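Local coordinates for CCHC-type domain-containing protein (Trypanosoma brucei brucei, PDB 7C42) that trims guide RNA as an RNase D ribonuclease, probably removing nucleotides one by one from the 3' end, at residues E23-A28 with D81-D86; A35-L40 with C63-P68; S89-R94 with L114-E119. All blocks are in the same frame, centred on the assembly; numbering follows the deposited sequence.

In the fold
All three contacts belong to the 3'-5' exonuclease region, which has the mixed sheet and flanking helices of the RNase H-like DnaQ fold. Contact 2 joins neighbouring strands 37-44 and 57-64; contact 1 sets helix 22-33 beside helix 80-92; contact 3 ties helix 80-92 to the loop before strand 121-123. Along the chain, contact 2 falls between the two halves of contact 1, and contact 3 opens after both. Their centres lie about 14 to 16 Å apart. Contacts 1 and 2 stay about 7 Å apart at their nearest atoms; contact 3 touches both, packing helices against the sheet whose strand 37-44 carries Asp-41, a metal ligand in other structures of this protein.

Contact 1: E23-A28 with D81-D86; sequences EKLKEA and DVFVKD
Leu-25 reaches from helix 22-33 to helix 80-92 and carries most of its own helix's share of the contact. With CG anti to the backbone N (chi1 174°), CD2 points across the gap while CD1 turns along the helix towards the Phe-83 ring. CD2 ends 3.6 Å from the carbonyl O of Val-82 and 3.9 Å from Val-82 CG1; CD1 comes obliquely to the ring, 4.3 Å from Phe-83 CD1. Asp-86 also lies against the leucine: its CB is 4.0 Å from Leu-25 CD2, and its OD2 rests 3.7 Å from CG of Lys-26. That last contact is with the aliphatic root of the lysine, whose NZ stays 5.4 Å from Asp-86 OD2, too far for a salt bridge, though the opposite charges probably still attract. Lys-26 and Asp-86 belong, with His-22, to a zinc site seen in this protein but unoccupied here. The short helical segments run nearly parallel, 25° apart with axes 10.5 Å from each other, and no hydrogen bond joins them. Towards the sheet, Leu-25 packs on Phe-73 of strand 70-74 and Val-19 of strand 16-19; Phe-83 also meets Phe-73, and Leu-114 of helix 104-114 touches Phe-83.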
ATOM      1  N   GLU A  23      -5.420  -2.835 -29.940  1.00 34.93           N
ATOM      2  CA  GLU A  23      -5.771  -1.428 -30.112  1.00 33.13           C
ATOM      3  C   GLU A  23      -6.008  -0.761 -28.764  1.00 31.96           C
ATOM      4  O   GLU A  23      -5.494   0.331 -28.498  1.00 34.68           O
ATOM      5  CB  GLU A  23      -7.008  -1.294 -31.002  1.00 41.45           C
ATOM      6  CG  GLU A  23      -7.468   0.149 -31.191  1.00 52.50           C
ATOM      7  CD  GLU A  23      -8.884   0.268 -31.748  1.00 65.00           C
ATOM      8  OE1 GLU A  23      -9.574  -0.768 -31.878  1.00 64.92           O
ATOM      9  OE2 GLU A  23      -9.308   1.406 -32.051  1.00 68.04           O
ATOM     10  N   LYS A  24      -6.790  -1.408 -27.897  1.00 31.93           N
ATOM     11  CA  LYS A  24      -7.028  -0.872 -26.561  1.00 29.36           C
ATOM     12  C   LYS A  24      -5.740  -0.792 -25.744  1.00 25.00           C
ATOM     13  O   LYS A  24      -5.577   0.122 -24.922  1.00 28.34           O
ATOM     14  CB  LYS A  24      -8.058  -1.735 -25.834  1.00 30.78           C
ATOM     15  CG  LYS A  24      -9.507  -1.575 -26.294  1.00 34.76           C
ATOM     16  CD  LYS A  24     -10.360  -2.721 -25.745  1.00 33.32           C
ATOM     17  CE  LYS A  24     -11.841  -2.532 -26.031  1.00 39.75           C
ATOM     18  NZ  LYS A  24     -12.584  -3.832 -25.920  1.00 48.58           N
ATOM     19  N   LEU A  25      -4.821  -1.738 -25.951  1.00 24.75           N
ATOM     20  CA  LEU A  25      -3.551  -1.716 -25.232  1.00 22.90           C
ATOM     21  C   LEU A  25      -2.719  -0.505 -25.622  1.00 24.99           C
ATOM     22  O   LEU A  25      -2.134   0.161 -24.759  1.00 26.07           O
ATOM     23  CB  LEU A  25      -2.786  -3.008 -25.498  1.00 20.75           C
ATOM     24  CG  LEU A  25      -1.373  -3.109 -24.931  1.00 22.29           C
ATOM     25  CD1 LEU A  25      -1.379  -2.920 -23.438  1.00 19.46           C
ATOM     26  CD2 LEU A  25      -0.759  -4.442 -25.298  1.00 20.33           C
ATOM     27  N   LYS A  26      -2.661  -0.196 -26.915  1.00 27.75           N
ATOM     28  CA  LYS A  26      -1.901   0.967 -27.351  1.00 27.81           C
ATOM     29  C   LYS A  26      -2.498   2.255 -26.800  1.00 26.90           C
ATOM     30  O   LYS A  26      -1.763   3.156 -26.378  1.00 27.87           O
ATOM     31  CB  LYS A  26      -1.833   1.003 -28.874  1.00 35.68           C
ATOM     32  CG  LYS A  26      -0.576   0.373 -29.447  1.00 43.76           C
ATOM     33  CD  LYS A  26      -0.833  -0.212 -30.832  1.00 52.60           C
ATOM     34  CE  LYS A  26       0.446  -0.776 -31.446  1.00 56.63           C
ATOM     35  NZ  LYS A  26       0.210  -1.416 -32.772  1.00 55.13           N
ATOM     36  N   GLU A  27      -3.830   2.362 -26.783  1.00 27.97           N
ATOM     37  CA  GLU A  27      -4.448   3.563 -26.234  1.00 28.77           C
ATOM     38  C   GLU A  27      -4.150   3.699 -24.753  1.00 29.83           C
ATOM     39  O   GLU A  27      -3.927   4.809 -24.255  1.00 31.05           O
ATOM     40  CB  GLU A  27      -5.959   3.548 -26.451  1.00 30.64           C
ATOM     41  CG  GLU A  27      -6.414   3.725 -27.879  1.00 46.37           C
ATOM     42  CD  GLU A  27      -7.923   3.586 -28.007  1.00 65.85           C
ATOM     43  OE1 GLU A  27      -8.617   3.720 -26.971  1.00 61.87           O
ATOM     44  OE2 GLU A  27      -8.407   3.319 -29.132  1.00 62.20           O
ATOM     45  N   ALA A  28      -4.180   2.584 -24.023  1.00 25.25           N
ATOM     46  CA  ALA A  28      -3.924   2.653 -22.592  1.00 24.51           C
ATOM     47  C   ALA A  28      -2.480   3.051 -22.323  1.00 28.78           C
ATOM     48  O   ALA A  28      -2.217   3.912 -21.471  1.00 27.85           O
ATOM     49  CB  ALA A  28      -4.260   1.318 -21.933  1.00 25.07           C
ATOM     50  N   ASP A  81       3.517 -11.790 -23.925  1.00 16.18           N
ATOM     51  CA  ASP A  81       4.424 -11.237 -24.925  1.00 18.88           C
ATOM     52  C   ASP A  81       3.894  -9.937 -25.516  1.00 20.65           C
ATOM     53  O   ASP A  81       4.650  -8.978 -25.697  1.00 22.85           O
ATOM     54  CB  ASP A  81       4.670 -12.248 -26.042  1.00 22.97           C
ATOM     55  CG  ASP A  81       5.587 -11.703 -27.116  1.00 25.72           C
ATOM     56  OD1 ASP A  81       6.762 -11.427 -26.808  1.00 27.43           O
ATOM     57  OD2 ASP A  81       5.127 -11.525 -28.260  1.00 33.44           O
ATOM     58  N   VAL A  82       2.604  -9.894 -25.847  1.00 23.66           N
ATOM     59  CA  VAL A  82       2.023  -8.680 -26.408  1.00 22.97           C
ATOM     60  C   VAL A  82       1.966  -7.580 -25.349  1.00 23.82           C
ATOM     61  O   VAL A  82       2.262  -6.408 -25.627  1.00 20.33           O
ATOM     62  CB  VAL A  82       0.631  -8.994 -26.990  1.00 18.46           C
ATOM     63  CG1 VAL A  82      -0.139  -7.719 -27.276  1.00 21.48           C
ATOM     64  CG2 VAL A  82       0.765  -9.847 -28.259  1.00 23.45           C
ATOM     65  N   PHE A  83       1.599  -7.946 -24.115  1.00 19.88           N
ATOM     66  CA  PHE A  83       1.479  -6.963 -23.039  1.00 21.35           C
ATOM     67  C   PHE A  83       2.826  -6.337 -22.702  1.00 20.09           C
ATOM     68  O   PHE A  83       2.942  -5.108 -22.617  1.00 16.70           O
ATOM     69  CB  PHE A  83       0.874  -7.629 -21.807  1.00 19.35           C
ATOM     70  CG  PHE A  83       0.838  -6.744 -20.587  1.00 17.39           C
ATOM     71  CD1 PHE A  83      -0.103  -5.725 -20.479  1.00 17.03           C
ATOM     72  CD2 PHE A  83       1.712  -6.963 -19.539  1.00 17.01           C
ATOM     73  CE1 PHE A  83      -0.162  -4.935 -19.351  1.00 17.66           C
ATOM     74  CE2 PHE A  83       1.665  -6.171 -18.396  1.00 20.87           C
ATOM     75  CZ  PHE A  83       0.733  -5.156 -18.301  1.00 15.51           C
ATOM     76  N   VAL A  84       3.854  -7.175 -22.510  1.00 14.16           N
ATOM     77  CA  VAL A  84       5.185  -6.706 -22.128  1.00 20.83           C
ATOM     78  C   VAL A  84       5.780  -5.806 -23.205  1.00 19.09           C
ATOM     79  O   VAL A  84       6.394  -4.774 -22.902  1.00 19.71           O
ATOM     80  CB  VAL A  84       6.110  -7.906 -21.845  1.00 21.33           C
ATOM     81  CG1 VAL A  84       7.549  -7.473 -21.831  1.00 26.20           C
ATOM     82  CG2 VAL A  84       5.755  -8.546 -20.547  1.00 24.07           C
ATOM     83  N   LYS A  85       5.622  -6.186 -24.475  1.00 21.08           N
ATOM     84  CA  LYS A  85       6.235  -5.423 -25.556  1.00 23.87           C
ATOM     85  C   LYS A  85       5.815  -3.959 -25.515  1.00 22.99           C
ATOM     86  O   LYS A  85       6.640  -3.063 -25.725  1.00 25.77           O
ATOM     87  CB  LYS A  85       5.886  -6.056 -26.904  1.00 27.48           C
ATOM     88  CG  LYS A  85       6.779  -7.228 -27.252  1.00 29.32           C
ATOM     89  CD  LYS A  85       6.670  -7.616 -28.729  1.00 37.41           C
ATOM     90  CE  LYS A  85       5.379  -8.372 -29.026  1.00 40.57           C
ATOM     91  NZ  LYS A  85       5.456  -9.161 -30.297  1.00 47.59           N
ATOM     92  N   ASP A  86       4.545  -3.691 -25.213  1.00 26.37           N
ATOM     93  CA  ASP A  86       4.069  -2.314 -25.144  1.00 26.24           C
ATOM     94  C   ASP A  86       4.239  -1.672 -23.771  1.00 21.83           C
ATOM     95  O   ASP A  86       4.329  -0.441 -23.695  1.00 28.91           O
ATOM     96  CB  ASP A  86       2.595  -2.246 -25.556  1.00 29.57           C
ATOM     97  CG  ASP A  86       2.408  -2.369 -27.060  1.00 44.47           C
ATOM     98  OD1 ASP A  86       3.406  -2.650 -27.763  1.00 44.08           O
ATOM     99  OD2 ASP A  86       1.269  -2.181 -27.540  1.00 48.06           O
TER

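Contact 2: A35-L40 with C63-P68; sequences ARSIAL and CSDAKP
Ala-39 and Cys-63 form a hydrogen-bonded pair between antiparallel strands 37-44 and 57-64, neighbours in the mixed sheet of an RNase H-like exonuclease fold. Ala-39 N donates to Cys-63 O at 2.7 Å, from above the carbonyl plane, whereas the return bond from Cys-63 N meets Ala-39 O in its carbonyl plane, on a lone pair. Ile-38 and Ser-64 follow as a non-hydrogen-bonded pair, with Ile-38 CG1 3.8 Å from Ser-64 CB. One step on, Asp-65 N donates to Ser-37 O, approaching it almost head-on.

Beyond this pairing the strands give way to loop, and the Asp-65 carboxylate takes over. With chi1 at 63°, its CG sits between the backbone N and the carbonyl carbon, which turns the group back across to the facing chain. OD1 receives Arg-36 N on its syn lone pair at 2.9 Å and Ser-37 N more distantly, so it takes one good and one weak backbone N-H. The guanidinium of Arg-36 leads away and does not pair with this carboxylate. Ala-35 CB lies 3.4 Å from both Ser-64 OG and Asp-65 OD1. Ser-64 OG accepts from Ala-66 N in an ST turn at the exit of its strand; Ala-66 CB lies 3.9 Å from Ala-35 CB.

Further out, Val-192 of helix 182-202 packs on Ala-39 and Cys-63, while Leu-32 of helix 22-33 lies against Ile-38 and Ser-64 on the other face of the sheet. Among what positions the carboxylate is a water that bridges Asp-65 OD2, to which it donates at 2.6 Å, and Ser-37 OG at 3.0 Å.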
ATOM      1  N   ALA A  35       1.647   9.960 -17.406  1.00 26.83           N
ATOM      2  CA  ALA A  35       1.465  10.033 -15.964  1.00 21.93           C
ATOM      3  C   ALA A  35       2.763  10.372 -15.242  1.00 20.81           C
ATOM      4  O   ALA A  35       3.868  10.172 -15.755  1.00 24.74           O
ATOM      5  CB  ALA A  35       0.919   8.714 -15.418  1.00 22.66           C
ATOM      6  N   ARG A  36       2.605  10.904 -14.029  1.00 21.03           N
ATOM      7  CA  ARG A  36       3.707  11.026 -13.086  1.00 24.46           C
ATOM      8  C   ARG A  36       3.760   9.845 -12.121  1.00 25.03           C
ATOM      9  O   ARG A  36       4.848   9.476 -11.666  1.00 23.60           O
ATOM     10  CB  ARG A  36       3.585  12.342 -12.302  1.00 27.43           C
ATOM     11  CG  ARG A  36       4.567  12.522 -11.141  1.00 35.87           C
ATOM     12  CD  ARG A  36       5.982  12.811 -11.636  1.00 44.09           C
ATOM     13  NE  ARG A  36       6.984  12.744 -10.570  1.00 48.10           N
ATOM     14  CZ  ARG A  36       7.722  11.667 -10.301  1.00 51.78           C
ATOM     15  NH1 ARG A  36       7.565  10.555 -11.013  1.00 40.45           N
ATOM     16  NH2 ARG A  36       8.618  11.695  -9.319  1.00 48.15           N
ATOM     17  N   SER A  37       2.606   9.243 -11.817  1.00 22.89           N
ATOM     18  CA  SER A  37       2.486   8.100 -10.923  1.00 22.30           C
ATOM     19  C   SER A  37       1.445   7.137 -11.481  1.00 23.66           C
ATOM     20  O   SER A  37       0.424   7.567 -12.021  1.00 17.25           O
ATOM     21  CB  SER A  37       2.067   8.511  -9.505  1.00 20.83           C
ATOM     22  OG  SER A  37       2.977   9.413  -8.913  1.00 24.11           O
ATOM     23  N   ILE A  38       1.705   5.839 -11.337  1.00 19.69           N
ATOM     24  CA  ILE A  38       0.804   4.776 -11.778  1.00 15.19           C
ATOM     25  C   ILE A  38       0.665   3.775 -10.633  1.00 14.12           C
ATOM     26  O   ILE A  38       1.650   3.142 -10.232  1.00 16.08           O
ATOM     27  CB  ILE A  38       1.322   4.073 -13.046  1.00 16.11           C
ATOM     28  CG1 ILE A  38       1.648   5.095 -14.142  1.00 16.55           C
ATOM     29  CG2 ILE A  38       0.317   3.046 -13.533  1.00 17.29           C
ATOM     30  CD1 ILE A  38       2.237   4.489 -15.396  1.00 14.83           C
ATOM     31  N   ALA A  39      -0.539   3.644 -10.097  1.00 14.27           N
ATOM     32  CA  ALA A  39      -0.802   2.592  -9.127  1.00 15.83           C
ATOM     33  C   ALA A  39      -0.940   1.260  -9.854  1.00 15.31           C
ATOM     34  O   ALA A  39      -1.614   1.176 -10.884  1.00 15.01           O
ATOM     35  CB  ALA A  39      -2.074   2.904  -8.340  1.00 15.01           C
ATOM     36  N   LEU A  40      -0.311   0.210  -9.315  1.00 15.34           N
ATOM     37  CA  LEU A  40      -0.305  -1.100  -9.961  1.00 14.94           C
ATOM     38  C   LEU A  40      -0.785  -2.197  -9.015  1.00 14.74           C
ATOM     39  O   LEU A  40      -0.601  -2.111  -7.800  1.00 17.04           O
ATOM     40  CB  LEU A  40       1.103  -1.459 -10.474  1.00 15.12           C
ATOM     41  CG  LEU A  40       1.608  -0.660 -11.670  1.00 16.75           C
ATOM     42  CD1 LEU A  40       3.048  -1.063 -12.011  1.00 11.80           C
ATOM     43  CD2 LEU A  40       0.698  -0.861 -12.873  1.00 13.29           C
ATOM     44  N   CYS A  63      -3.892   2.417 -12.422  1.00 15.10           N
ATOM     45  CA  CYS A  63      -4.641   3.651 -12.210  1.00 18.89           C
ATOM     46  C   CYS A  63      -3.634   4.771 -12.001  1.00 21.82           C
ATOM     47  O   CYS A  63      -2.858   4.739 -11.039  1.00 20.67           O
ATOM     48  CB  CYS A  63      -5.588   3.532 -11.015  1.00 17.11           C
ATOM     49  SG  CYS A  63      -6.629   4.973 -10.803  1.00 23.81           S
ATOM     50  N   SER A  64      -3.619   5.738 -12.916  1.00 21.76           N
ATOM     51  CA  SER A  64      -2.597   6.773 -12.945  1.00 22.78           C
ATOM     52  C   SER A  64      -3.230   8.147 -12.764  1.00 27.37           C
ATOM     53  O   SER A  64      -4.449   8.311 -12.841  1.00 25.87           O
ATOM     54  CB  SER A  64      -1.790   6.711 -14.252  1.00 23.85           C
ATOM     55  OG  SER A  64      -2.251   7.632 -15.219  1.00 23.72           O
ATOM     56  N   ASP A  65      -2.376   9.140 -12.512  1.00 25.32           N
ATOM     57  CA  ASP A  65      -2.814  10.513 -12.318  1.00 25.24           C
ATOM     58  C   ASP A  65      -2.950  11.275 -13.631  1.00 26.31           C
ATOM     59  O   ASP A  65      -3.135  12.491 -13.610  1.00 32.40           O
ATOM     60  CB  ASP A  65      -1.853  11.246 -11.369  1.00 23.85           C
ATOM     61  CG  ASP A  65      -0.435  11.359 -11.923  1.00 28.38           C
ATOM     62  OD1 ASP A  65      -0.142  10.806 -13.004  1.00 28.44           O
ATOM     63  OD2 ASP A  65       0.404  12.009 -11.269  1.00 37.07           O
ATOM     64  N   ALA A  66      -2.861  10.593 -14.770  1.00 25.34           N
ATOM     65  CA  ALA A  66      -3.019  11.234 -16.066  1.00 31.45           C
ATOM     66  C   ALA A  66      -4.432  11.125 -16.630  1.00 33.84           C
ATOM     67  O   ALA A  66      -4.746  11.835 -17.592  1.00 31.55           O
ATOM     68  CB  ALA A  66      -2.037  10.638 -17.085  1.00 25.03           C
ATOM     69  N   LYS A  67      -5.282  10.247 -16.078  1.00 26.48           N
ATOM     70  CA  LYS A  67      -6.595  10.011 -16.664  1.00 27.39           C
ATOM     71  C   LYS A  67      -7.518   9.398 -15.629  1.00 30.72           C
ATOM     72  O   LYS A  67      -7.088   8.503 -14.891  1.00 28.02           O
ATOM     73  CB  LYS A  67      -6.492   9.098 -17.889  1.00 27.04           C
ATOM     74  CG  LYS A  67      -7.803   8.918 -18.648  1.00 29.81           C
ATOM     75  CD  LYS A  67      -7.588   8.104 -19.918  1.00 28.93           C
ATOM     76  CE  LYS A  67      -8.899   7.587 -20.488  1.00 31.86           C
ATOM     77  NZ  LYS A  67      -9.692   8.666 -21.118  1.00 37.80           N
ATOM     78  N   PRO A  68      -8.779   9.842 -15.539  1.00 26.55           N
ATOM     79  CA  PRO A  68      -9.698   9.261 -14.545  1.00 28.19           C
ATOM     80  C   PRO A  68     -10.241   7.905 -14.990  1.00 29.07           C
ATOM     81  O   PRO A  68     -11.346   7.762 -15.514  1.00 26.82           O
ATOM     82  CB  PRO A  68     -10.796  10.324 -14.444  1.00 28.55           C
ATOM     83  CG  PRO A  68     -10.808  10.975 -15.794  1.00 23.63           C
ATOM     84  CD  PRO A  68      -9.379  10.984 -16.251  1.00 26.30           C
TER
HETATM   85  O   HOH W   1       1.048  11.721  -8.726  1.00 41.21           O

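Contact 3: S89-R94 with L114-E119; sequences SLLSDR and LGVKPE
The backbone bond from Glu-119 N to Leu-91 O, 2.9 Å long and nearly straight at 167°, ties the C-terminal part of helix 80-92 to the loop leading into strand 121-123. The N-H lies in the plane of the carbonyl. Pro-118 adds a CA-H...O contact to the same oxygen, its CA 3.3 Å from Leu-91 O. Lys-98 NZ bonds this oxygen too, along with Asp-93 O and Glu-119 O, so one lysine from strand 97-100 links both sides of the contact.

A second polar link runs through water, which donates to Ser-92 OG at 2.9 Å and to Lys-117 O at 2.8 Å. Ser-92 OG is also hydrogen-bonded to Gln-88 O one helical turn back, while the amine of Lys-117 forms a salt bridge with Glu-224.

The apolar pair is Leu-91 CD1 and Val-116 CG2 at 4.1 Å, and Leu-110 of helix 104-114 packs against both Val-116 and Pro-118. Glu-119 makes a separate van der Waals contact with the backbone of Ser-92, its CG 3.6 Å from Ser-92 O.

Charge enters at the outer end. The Glu-119 chain bends at chi2 (-89°), and OE1 comes within 3.8 Å of Arg-94 NH1, a long salt bridge with the guanidinium and carboxylate planes turned 46° apart. That loose, oblique pairing probably contributes less than the backbone bond: the contact's direct hydrogen bond is main-chain, and Leu-91 O is shared by Glu-119 N and the Lys-98 amine, whose positive charge probably polarises it.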
ATOM      1  N   SER A  89       8.712  -0.286 -21.575  1.00 24.79           N
ATOM      2  CA  SER A  89       9.459   0.956 -21.426  1.00 24.47           C
ATOM      3  C   SER A  89       8.849   1.844 -20.345  1.00 22.86           C
ATOM      4  O   SER A  89       9.579   2.477 -19.574  1.00 23.62           O
ATOM      5  CB  SER A  89       9.538   1.684 -22.768  1.00 29.96           C
ATOM      6  OG  SER A  89       8.254   2.087 -23.200  1.00 36.82           O
ATOM      7  N   LEU A  90       7.522   1.908 -20.251  1.00 19.89           N
ATOM      8  CA  LEU A  90       6.983   2.722 -19.170  1.00 20.12           C
ATOM      9  C   LEU A  90       7.242   2.077 -17.816  1.00 18.40           C
ATOM     10  O   LEU A  90       7.467   2.788 -16.841  1.00 19.23           O
ATOM     11  CB  LEU A  90       5.499   3.014 -19.384  1.00 22.31           C
ATOM     12  CG  LEU A  90       4.390   1.995 -19.183  1.00 23.39           C
ATOM     13  CD1 LEU A  90       3.923   1.975 -17.742  1.00 22.55           C
ATOM     14  CD2 LEU A  90       3.248   2.373 -20.108  1.00 26.28           C
ATOM     15  N   LEU A  91       7.256   0.742 -17.738  1.00 19.33           N
ATOM     16  CA  LEU A  91       7.608   0.084 -16.480  1.00 18.98           C
ATOM     17  C   LEU A  91       9.072   0.308 -16.111  1.00 17.26           C
ATOM     18  O   LEU A  91       9.400   0.377 -14.921  1.00 19.69           O
ATOM     19  CB  LEU A  91       7.311  -1.420 -16.558  1.00 18.26           C
ATOM     20  CG  LEU A  91       5.843  -1.865 -16.510  1.00 16.19           C
ATOM     21  CD1 LEU A  91       5.716  -3.370 -16.813  1.00 20.03           C
ATOM     22  CD2 LEU A  91       5.216  -1.525 -15.180  1.00 18.61           C
ATOM     23  N   SER A  92       9.959   0.414 -17.100  1.00 17.41           N
ATOM     24  CA  SER A  92      11.384   0.658 -16.864  1.00 20.11           C
ATOM     25  C   SER A  92      11.719   2.135 -16.729  1.00 18.54           C
ATOM     26  O   SER A  92      12.881   2.476 -16.494  1.00 17.86           O
ATOM     27  CB  SER A  92      12.232   0.081 -18.002  1.00 20.51           C
ATOM     28  OG  SER A  92      11.858  -1.240 -18.309  1.00 30.73           O
ATOM     29  N   ASP A  93      10.745   3.015 -16.898  1.00 18.45           N
ATOM     30  CA  ASP A  93      11.006   4.447 -16.910  1.00 17.27           C
ATOM     31  C   ASP A  93      11.039   4.928 -15.467  1.00 16.86           C
ATOM     32  O   ASP A  93       9.995   5.030 -14.815  1.00 17.24           O
ATOM     33  CB  ASP A  93       9.932   5.156 -17.731  1.00 18.71           C
ATOM     34  CG  ASP A  93      10.189   6.644 -17.885  1.00 27.38           C
ATOM     35  OD1 ASP A  93      11.009   7.206 -17.121  1.00 28.33           O
ATOM     36  OD2 ASP A  93       9.548   7.257 -18.765  1.00 28.45           O
ATOM     37  N   ARG A  94      12.234   5.225 -14.958  1.00 16.22           N
ATOM     38  CA  ARG A  94      12.350   5.615 -13.559  1.00 16.70           C
ATOM     39  C   ARG A  94      11.716   6.973 -13.270  1.00 21.96           C
ATOM     40  O   ARG A  94      11.478   7.292 -12.102  1.00 20.33           O
ATOM     41  CB  ARG A  94      13.827   5.600 -13.132  1.00 19.05           C
ATOM     42  CG  ARG A  94      14.630   6.826 -13.556  1.00 28.49           C
ATOM     43  CD  ARG A  94      16.154   6.616 -13.415  1.00 37.82           C
ATOM     44  NE  ARG A  94      16.519   6.172 -12.072  1.00 32.88           N
ATOM     45  CZ  ARG A  94      16.840   4.918 -11.769  1.00 39.37           C
ATOM     46  NH1 ARG A  94      16.844   3.994 -12.719  1.00 36.52           N
ATOM     47  NH2 ARG A  94      17.154   4.582 -10.521  1.00 41.85           N
ATOM     48  N   LEU A 114       6.895 -12.168 -16.631  1.00 16.87           N
ATOM     49  CA  LEU A 114       6.908 -11.204 -17.714  1.00 16.73           C
ATOM     50  C   LEU A 114       8.316 -10.817 -18.134  1.00 16.27           C
ATOM     51  O   LEU A 114       8.479 -10.206 -19.196  1.00 20.98           O
ATOM     52  CB  LEU A 114       6.109  -9.946 -17.322  1.00 20.57           C
ATOM     53  CG  LEU A 114       4.649 -10.117 -16.861  1.00 17.83           C
ATOM     54  CD1 LEU A 114       3.916  -8.787 -16.863  1.00 16.38           C
ATOM     55  CD2 LEU A 114       3.911 -11.116 -17.736  1.00 16.33           C
ATOM     56  N   GLY A 115       9.332 -11.168 -17.349  1.00 12.17           N
ATOM     57  CA  GLY A 115      10.688 -10.801 -17.699  1.00 15.33           C
ATOM     58  C   GLY A 115      11.019  -9.332 -17.522  1.00 23.70           C
ATOM     59  O   GLY A 115      11.958  -8.848 -18.153  1.00 22.82           O
ATOM     60  N   VAL A 116      10.285  -8.604 -16.674  1.00 19.83           N
ATOM     61  CA  VAL A 116      10.475  -7.163 -16.512  1.00 20.30           C
ATOM     62  C   VAL A 116      10.714  -6.825 -15.048  1.00 16.20           C
ATOM     63  O   VAL A 116      10.059  -7.373 -14.154  1.00 18.45           O
ATOM     64  CB  VAL A 116       9.264  -6.356 -17.031  1.00 23.41           C
ATOM     65  CG1 VAL A 116       9.056  -6.572 -18.507  1.00 28.67           C
ATOM     66  CG2 VAL A 116       8.024  -6.759 -16.302  1.00 21.60           C
ATOM     67  N   LYS A 117      11.627  -5.890 -14.808  1.00 17.56           N
ATOM     68  CA  LYS A 117      11.849  -5.324 -13.486  1.00 17.90           C
ATOM     69  C   LYS A 117      11.420  -3.866 -13.482  1.00 17.63           C
ATOM     70  O   LYS A 117      12.051  -3.056 -14.173  1.00 20.67           O
ATOM     71  CB  LYS A 117      13.318  -5.432 -13.091  1.00 18.32           C
ATOM     72  CG  LYS A 117      13.609  -4.770 -11.759  1.00 16.97           C
ATOM     73  CD  LYS A 117      15.016  -5.002 -11.322  1.00 19.54           C
ATOM     74  CE  LYS A 117      15.915  -3.927 -11.854  1.00 25.37           C
ATOM     75  NZ  LYS A 117      17.226  -4.038 -11.212  1.00 33.66           N
ATOM     76  N   PRO A 118      10.397  -3.472 -12.729  1.00 17.48           N
ATOM     77  CA  PRO A 118       9.973  -2.071 -12.760  1.00 16.70           C
ATOM     78  C   PRO A 118      10.990  -1.184 -12.069  1.00 20.49           C
ATOM     79  O   PRO A 118      11.698  -1.611 -11.156  1.00 15.57           O
ATOM     80  CB  PRO A 118       8.638  -2.086 -12.006  1.00 17.27           C
ATOM     81  CG  PRO A 118       8.769  -3.252 -11.063  1.00 17.51           C
ATOM     82  CD  PRO A 118       9.598  -4.275 -11.783  1.00 15.50           C
ATOM     83  N   GLU A 119      11.077   0.059 -12.540  1.00 18.02           N
ATOM     84  CA  GLU A 119      11.974   1.059 -11.983  1.00 18.79           C
ATOM     85  C   GLU A 119      11.139   2.229 -11.492  1.00 16.26           C
ATOM     86  O   GLU A 119      10.037   2.473 -11.993  1.00 22.04           O
ATOM     87  CB  GLU A 119      13.001   1.543 -13.015  1.00 18.51           C
ATOM     88  CG  GLU A 119      13.800   0.446 -13.708  1.00 18.93           C
ATOM     89  CD  GLU A 119      15.082   0.085 -12.960  1.00 23.58           C
ATOM     90  OE1 GLU A 119      15.284   0.621 -11.852  1.00 32.92           O
ATOM     91  OE2 GLU A 119      15.879  -0.735 -13.475  1.00 30.46           O
TER
HETATM   92  O   HOH W   2      13.567  -2.694 -16.518  1.00 26.15           O